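Local coordinates for protein alpha-galactosidase (Umbelopsis vinacea, PDB 3A5V) that probably hydrolyses terminal alpha-linked galactose from sugar chains, as a tetrameric glycoside hydrolase of family 27, at residues A[237-242]-A[259-264]; A[188-193]-A[241-246]. One frame throughout, in Å; residues are numbered along the deposited sequence.

Interaction 1 (A[237-242]-A[259-264]); sequences NDLDML and TIWAAL
Trp261 reaches back from helix 251-263 to the turn that follows strand 236-238, and Leu239 lies over one face of its indole. The CB of Leu239 sits 3.6 Å from the centroid of the five-membered ring of Trp261, a CH-pi contact 20° off the ring normal. In Leu239 the CG stands beside the backbone N, anti to the carbonyl carbon (chi1 -80°). From there CD2 extends across the six-membered ring, 3.8 Å from Trp261 CE3. At the ring edge, Trp261 NE1 donates to Asp240 O at 2.9 Å. The bond is bent, 140° at the hydrogen; the acceptor lies near the indole plane, whereas the nitrogen stands above the carbonyl plane. Together, the packed face and bonded edge should restrict the indole's rotation. Leu242 CD2 approaches Trp261 CD1 obliquely, at 3.8 Å.

The turn has its own brace. Asp238 OD1 accepts from Asp240 N at 2.9 Å, forming an Asx turn, while Asp240 OD2 accepts a hydrogen bond from Val190 N of the neighbouring loop. Where the helix gives out, a water bridges to the strand, donating to Leu264 O at 2.7 Å and accepting from Asn237 ND2 at 3.2 Å. Ile220 of helix 217-227 touches both Leu239 and Trp261. This is a buried beta/alpha unit of a TIM barrel, a helix side chain packing on the loop that joins strand 236-238 to helix 251-263.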
loop_
_atom_site.group_PDB
_atom_site.type_symbol
_atom_site.label_atom_id
_atom_site.label_comp_id
_atom_site.label_asym_id
_atom_site.label_seq_id
_atom_site.Cartn_x
_atom_site.Cartn_y
_atom_site.Cartn_z
ATOM N N ASN A 237 4.614 -22.741 4.138
ATOM C CA ASN A 237 4.600 -21.553 5.012
ATOM C C ASN A 237 5.261 -21.904 6.347
ATOM O O ASN A 237 5.011 -22.979 6.895
ATOM C CB ASN A 237 3.151 -21.062 5.246
ATOM C CG ASN A 237 2.453 -20.671 3.937
ATOM O OD1 ASN A 237 2.989 -19.891 3.138
ATOM N ND2 ASN A 237 1.262 -21.222 3.713
ATOM N N ASP A 238 6.114 -21.009 6.845
ATOM C CA ASP A 238 6.867 -21.254 8.074
ATOM C C ASP A 238 6.387 -20.256 9.131
ATOM O O ASP A 238 6.516 -19.031 8.955
ATOM C CB ASP A 238 8.375 -21.106 7.780
ATOM C CG ASP A 238 9.271 -21.377 8.996
ATOM O OD1 ASP A 238 8.778 -21.652 10.112
ATOM O OD2 ASP A 238 10.505 -21.271 8.819
ATOM N N LEU A 239 5.808 -20.776 10.217
ATOM C CA LEU A 239 5.240 -19.929 11.255
ATOM C C LEU A 239 6.252 -19.600 12.367
ATOM O O LEU A 239 5.874 -19.065 13.407
ATOM C CB LEU A 239 3.954 -20.558 11.829
ATOM C CG LEU A 239 2.637 -20.401 11.047
ATOM C CD1 LEU A 239 2.741 -20.896 9.580
ATOM C CD2 LEU A 239 1.491 -21.127 11.781
ATOM N N ASP A 240 7.529 -19.908 12.112
ATOM C CA ASP A 240 8.657 -19.685 13.037
ATOM C C ASP A 240 8.705 -20.825 14.070
ATOM O O ASP A 240 7.842 -21.709 14.084
ATOM C CB ASP A 240 8.634 -18.284 13.710
ATOM C CG ASP A 240 10.013 -17.809 14.166
ATOM O OD1 ASP A 240 11.034 -18.500 13.930
ATOM O OD2 ASP A 240 10.089 -16.716 14.760
ATOM N N MET A 241 9.726 -20.789 14.918
ATOM C CA MET A 241 10.074 -21.899 15.804
ATOM C C MET A 241 9.079 -22.096 16.938
ATOM O O MET A 241 8.358 -21.167 17.318
ATOM C CB MET A 241 11.464 -21.653 16.403
ATOM C CG MET A 241 12.527 -21.579 15.349
ATOM S SD MET A 241 14.170 -21.295 16.017
ATOM C CE MET A 241 14.038 -19.585 16.609
ATOM N N LEU A 242 9.062 -23.311 17.481
ATOM C CA LEU A 242 8.210 -23.653 18.610
ATOM C C LEU A 242 8.840 -23.173 19.924
ATOM O O LEU A 242 10.007 -23.458 20.184
ATOM C CB LEU A 242 8.003 -25.180 18.659
ATOM C CG LEU A 242 7.197 -25.731 17.469
ATOM C CD1 LEU A 242 7.438 -27.242 17.271
ATOM C CD2 LEU A 242 5.693 -25.417 17.593
ATOM N N THR A 259 -0.369 -27.321 18.076
ATOM C CA THR A 259 -1.473 -27.856 17.251
ATOM C C THR A 259 -1.637 -27.102 15.929
ATOM O O THR A 259 -1.759 -27.717 14.860
ATOM C CB THR A 259 -2.814 -27.784 18.028
ATOM O OG1 THR A 259 -2.729 -28.585 19.226
ATOM C CG2 THR A 259 -4.002 -28.247 17.142
ATOM N N ILE A 260 -1.681 -25.772 16.008
ATOM C CA ILE A 260 -1.914 -24.959 14.825
ATOM C C ILE A 260 -0.704 -24.998 13.888
ATOM O O ILE A 260 -0.875 -25.139 12.691
ATOM C CB ILE A 260 -2.341 -23.488 15.176
ATOM C CG1 ILE A 260 -3.663 -23.470 15.985
ATOM C CG2 ILE A 260 -2.483 -22.622 13.909
ATOM C CD1 ILE A 260 -4.894 -24.066 15.238
ATOM N N TRP A 261 0.509 -24.884 14.434
ATOM C CA TRP A 261 1.730 -25.045 13.619
ATOM C C TRP A 261 1.714 -26.417 12.912
ATOM O O TRP A 261 2.000 -26.523 11.713
ATOM C CB TRP A 261 2.966 -24.961 14.517
ATOM C CG TRP A 261 3.572 -23.554 14.727
ATOM C CD1 TRP A 261 4.888 -23.227 14.555
ATOM C CD2 TRP A 261 2.914 -22.336 15.156
ATOM N NE1 TRP A 261 5.098 -21.908 14.842
ATOM C CE2 TRP A 261 3.912 -21.329 15.215
ATOM C CE3 TRP A 261 1.585 -21.994 15.484
ATOM C CZ2 TRP A 261 3.629 -19.991 15.584
ATOM C CZ3 TRP A 261 1.298 -20.654 15.854
ATOM C CH2 TRP A 261 2.325 -19.672 15.898
ATOM N N ALA A 262 1.374 -27.468 13.653
ATOM C CA ALA A 262 1.333 -28.810 13.056
ATOM C C ALA A 262 0.263 -28.896 11.945
ATOM O O ALA A 262 0.534 -29.346 10.835
ATOM C CB ALA A 262 1.069 -29.873 14.150
ATOM N N ALA A 263 -0.952 -28.462 12.249
ATOM C CA ALA A 263 -2.082 -28.609 11.299
ATOM C C ALA A 263 -2.024 -27.684 10.081
ATOM O O ALA A 263 -2.642 -27.967 9.058
ATOM C CB ALA A 263 -3.446 -28.432 12.049
ATOM N N LEU A 264 -1.303 -26.571 10.196
ATOM C CA LEU A 264 -1.096 -25.682 9.066
ATOM C C LEU A 264 0.145 -26.060 8.238
ATOM O O LEU A 264 0.504 -25.349 7.295
ATOM C CB LEU A 264 -1.077 -24.189 9.505
ATOM C CG LEU A 264 -2.470 -23.511 9.444
ATOM C CD1 LEU A 264 -3.564 -24.305 10.223
ATOM C CD2 LEU A 264 -2.411 -22.055 9.987
HETATM O O HOH W 1 2.645 -24.709 5.189
HETATM O O HOH W 2 0.019 -23.019 5.999
#

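Interaction 2 (A[188-193]-A[241-246]); sequences GDVYDN and MLEVGN
Glu243 folds its side chain across the backbone of Tyr191 and Asp192. Starting at the root, Glu243 CB lies 3.7 Å from Asp192 OD1. CG packs 3.9 Å from Asp192 CA; the bend there (chi2 -82°) then turns CD toward the Asp192 backbone N. At the tip the two oxygens part company. Glu243 OE1 meets Asp192 CB at 3.5 Å and accepts a nearly straight bond, 161° at the hydrogen, from Asn246 ND2 at 2.9 Å. The amide comes in on the anti side of the carboxylate, somewhat out of its plane. OE2 of Glu243 rests 3.6 Å from Tyr191 CA.

Both segments are loops that follow neighbouring parallel strands of the TIM barrel, 183-185 and 236-238, at their C-terminal ends, where the active site of such barrels lies. Here the second loop makes a type II turn from Glu243 to Asn246, with Gly245 at positive phi.

The carboxylate planes of Asp192 and Glu243 lie 6° apart, and Asp192 OD1 stands 4.3 Å from Glu243 OE1. Their like charges are probably eased by donors: Tyr254 OH bonds to Asp192 OD1 and Gly248 N to OD2, while Asn246 ND2 donates to Glu243 as well as to Gly271 O. Asp192 OD2 also comes within 3.1 Å of Asn246 CB. Val190 CG1 presses to 3.4 Å from Met241 O, a buried carbonyl without a hydrogen-bond partner in the model.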
loop_
_atom_site.group_PDB
_atom_site.type_symbol
_atom_site.label_atom_id
_atom_site.label_comp_id
_atom_site.label_asym_id
_atom_site.label_seq_id
_atom_site.Cartn_x
_atom_site.Cartn_y
_atom_site.Cartn_z
ATOM N N GLY A 188 6.862 -11.676 11.079
ATOM C CA GLY A 188 7.869 -11.370 12.093
ATOM C C GLY A 188 7.980 -12.476 13.148
ATOM O O GLY A 188 7.083 -13.327 13.275
ATOM N N ASP A 189 9.089 -12.474 13.891
ATOM C CA ASP A 189 9.429 -13.597 14.776
ATOM C C ASP A 189 8.391 -13.770 15.877
ATOM O O ASP A 189 7.917 -12.796 16.462
ATOM C CB ASP A 189 10.792 -13.401 15.465
ATOM C CG ASP A 189 11.932 -13.103 14.505
ATOM O OD1 ASP A 189 11.776 -13.133 13.258
ATOM O OD2 ASP A 189 13.026 -12.823 15.034
ATOM N N VAL A 190 8.086 -15.027 16.185
ATOM C CA VAL A 190 7.283 -15.358 17.351
ATOM C C VAL A 190 8.090 -15.029 18.608
ATOM O O VAL A 190 9.313 -14.952 18.565
ATOM C CB VAL A 190 6.836 -16.871 17.316
ATOM C CG1 VAL A 190 8.035 -17.841 17.603
ATOM C CG2 VAL A 190 5.664 -17.116 18.260
ATOM N N TYR A 191 7.396 -14.760 19.708
ATOM C CA TYR A 191 8.019 -14.782 21.021
ATOM C C TYR A 191 7.203 -15.629 21.984
ATOM O O TYR A 191 6.094 -16.084 21.640
ATOM C CB TYR A 191 8.293 -13.384 21.583
ATOM C CG TYR A 191 7.111 -12.542 22.033
ATOM C CD1 TYR A 191 5.956 -12.395 21.253
ATOM C CD2 TYR A 191 7.201 -11.811 23.228
ATOM C CE1 TYR A 191 4.888 -11.547 21.681
ATOM C CE2 TYR A 191 6.182 -10.987 23.653
ATOM C CZ TYR A 191 5.025 -10.856 22.883
ATOM O OH TYR A 191 4.040 -10.021 23.353
ATOM N N ASP A 192 7.750 -15.841 23.183
ATOM C CA ASP A 192 7.183 -16.812 24.124
ATOM C C ASP A 192 5.983 -16.200 24.834
ATOM O O ASP A 192 6.006 -15.970 26.056
ATOM C CB ASP A 192 8.268 -17.252 25.123
ATOM C CG ASP A 192 7.875 -18.476 25.929
ATOM O OD1 ASP A 192 6.864 -19.141 25.606
ATOM O OD2 ASP A 192 8.594 -18.761 26.909
ATOM N N ASN A 193 4.934 -15.922 24.064
ATOM C CA ASN A 193 3.768 -15.225 24.578
ATOM C C ASN A 193 2.523 -15.510 23.739
ATOM O O ASN A 193 2.564 -15.426 22.500
ATOM C CB ASN A 193 4.054 -13.720 24.611
ATOM C CG ASN A 193 3.041 -12.956 25.439
ATOM O OD1 ASN A 193 1.860 -12.921 25.101
ATOM N ND2 ASN A 193 3.506 -12.331 26.533
ATOM N N MET A 241 9.726 -20.789 14.918
ATOM C CA MET A 241 10.074 -21.899 15.804
ATOM C C MET A 241 9.079 -22.096 16.938
ATOM O O MET A 241 8.358 -21.167 17.318
ATOM C CB MET A 241 11.464 -21.653 16.403
ATOM C CG MET A 241 12.527 -21.579 15.349
ATOM S SD MET A 241 14.170 -21.295 16.017
ATOM C CE MET A 241 14.038 -19.585 16.609
ATOM N N LEU A 242 9.062 -23.311 17.481
ATOM C CA LEU A 242 8.210 -23.653 18.610
ATOM C C LEU A 242 8.840 -23.173 19.924
ATOM O O LEU A 242 10.007 -23.458 20.184
ATOM C CB LEU A 242 8.003 -25.180 18.659
ATOM C CG LEU A 242 7.197 -25.731 17.469
ATOM C CD1 LEU A 242 7.438 -27.242 17.271
ATOM C CD2 LEU A 242 5.693 -25.417 17.593
ATOM N N GLU A 243 8.051 -22.476 20.739
ATOM C CA GLU A 243 8.478 -21.945 22.049
ATOM C C GLU A 243 8.241 -22.912 23.225
ATOM O O GLU A 243 8.572 -22.593 24.375
ATOM C CB GLU A 243 7.754 -20.612 22.333
ATOM C CG GLU A 243 8.128 -19.480 21.370
ATOM C CD GLU A 243 9.437 -18.773 21.732
ATOM O OE1 GLU A 243 10.070 -19.125 22.753
ATOM O OE2 GLU A 243 9.825 -17.843 20.995
ATOM N N VAL A 244 7.666 -24.080 22.934
ATOM C CA VAL A 244 7.250 -25.042 23.965
ATOM C C VAL A 244 8.341 -25.354 25.012
ATOM O O VAL A 244 9.454 -25.808 24.676
ATOM C CB VAL A 244 6.736 -26.355 23.342
ATOM C CG1 VAL A 244 6.190 -27.275 24.454
ATOM C CG2 VAL A 244 5.647 -26.061 22.268
ATOM N N GLY A 245 8.030 -25.076 26.271
ATOM C CA GLY A 245 8.958 -25.368 27.356
ATOM C C GLY A 245 9.721 -24.162 27.856
ATOM O O GLY A 245 10.374 -24.232 28.905
ATOM N N ASN A 246 9.665 -23.057 27.114
ATOM C CA ASN A 246 10.434 -21.864 27.509
ATOM C C ASN A 246 9.857 -21.116 28.721
ATOM O O ASN A 246 10.594 -20.416 29.427
ATOM C CB ASN A 246 10.744 -20.958 26.302
ATOM C CG ASN A 246 11.705 -21.625 25.305
ATOM O OD1 ASN A 246 12.466 -22.551 25.667
ATOM N ND2 ASN A 246 11.670 -21.173 24.048
#

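How the interactions relate
From the N terminus, the chain leaves strand 183-185 and runs through 188-193, which meets 241-246 only after 47 intervening residues; interaction 2 thus closes a long loop that includes helix 217-227 and strand 236-238. Interaction 1 opens at 237-242, just before and overlapping the closing segment 241-246, and closes beyond it at 259-264, so the two loops cross rather than nest. Met241 and Leu242 belong to both contacts. Asp240, from interaction 1, joins the two directly by reaching the 188-193 loop of interaction 2. Together they tie two adjacent strand-end loops of the barrel to each other and the second of them to helix 251-263.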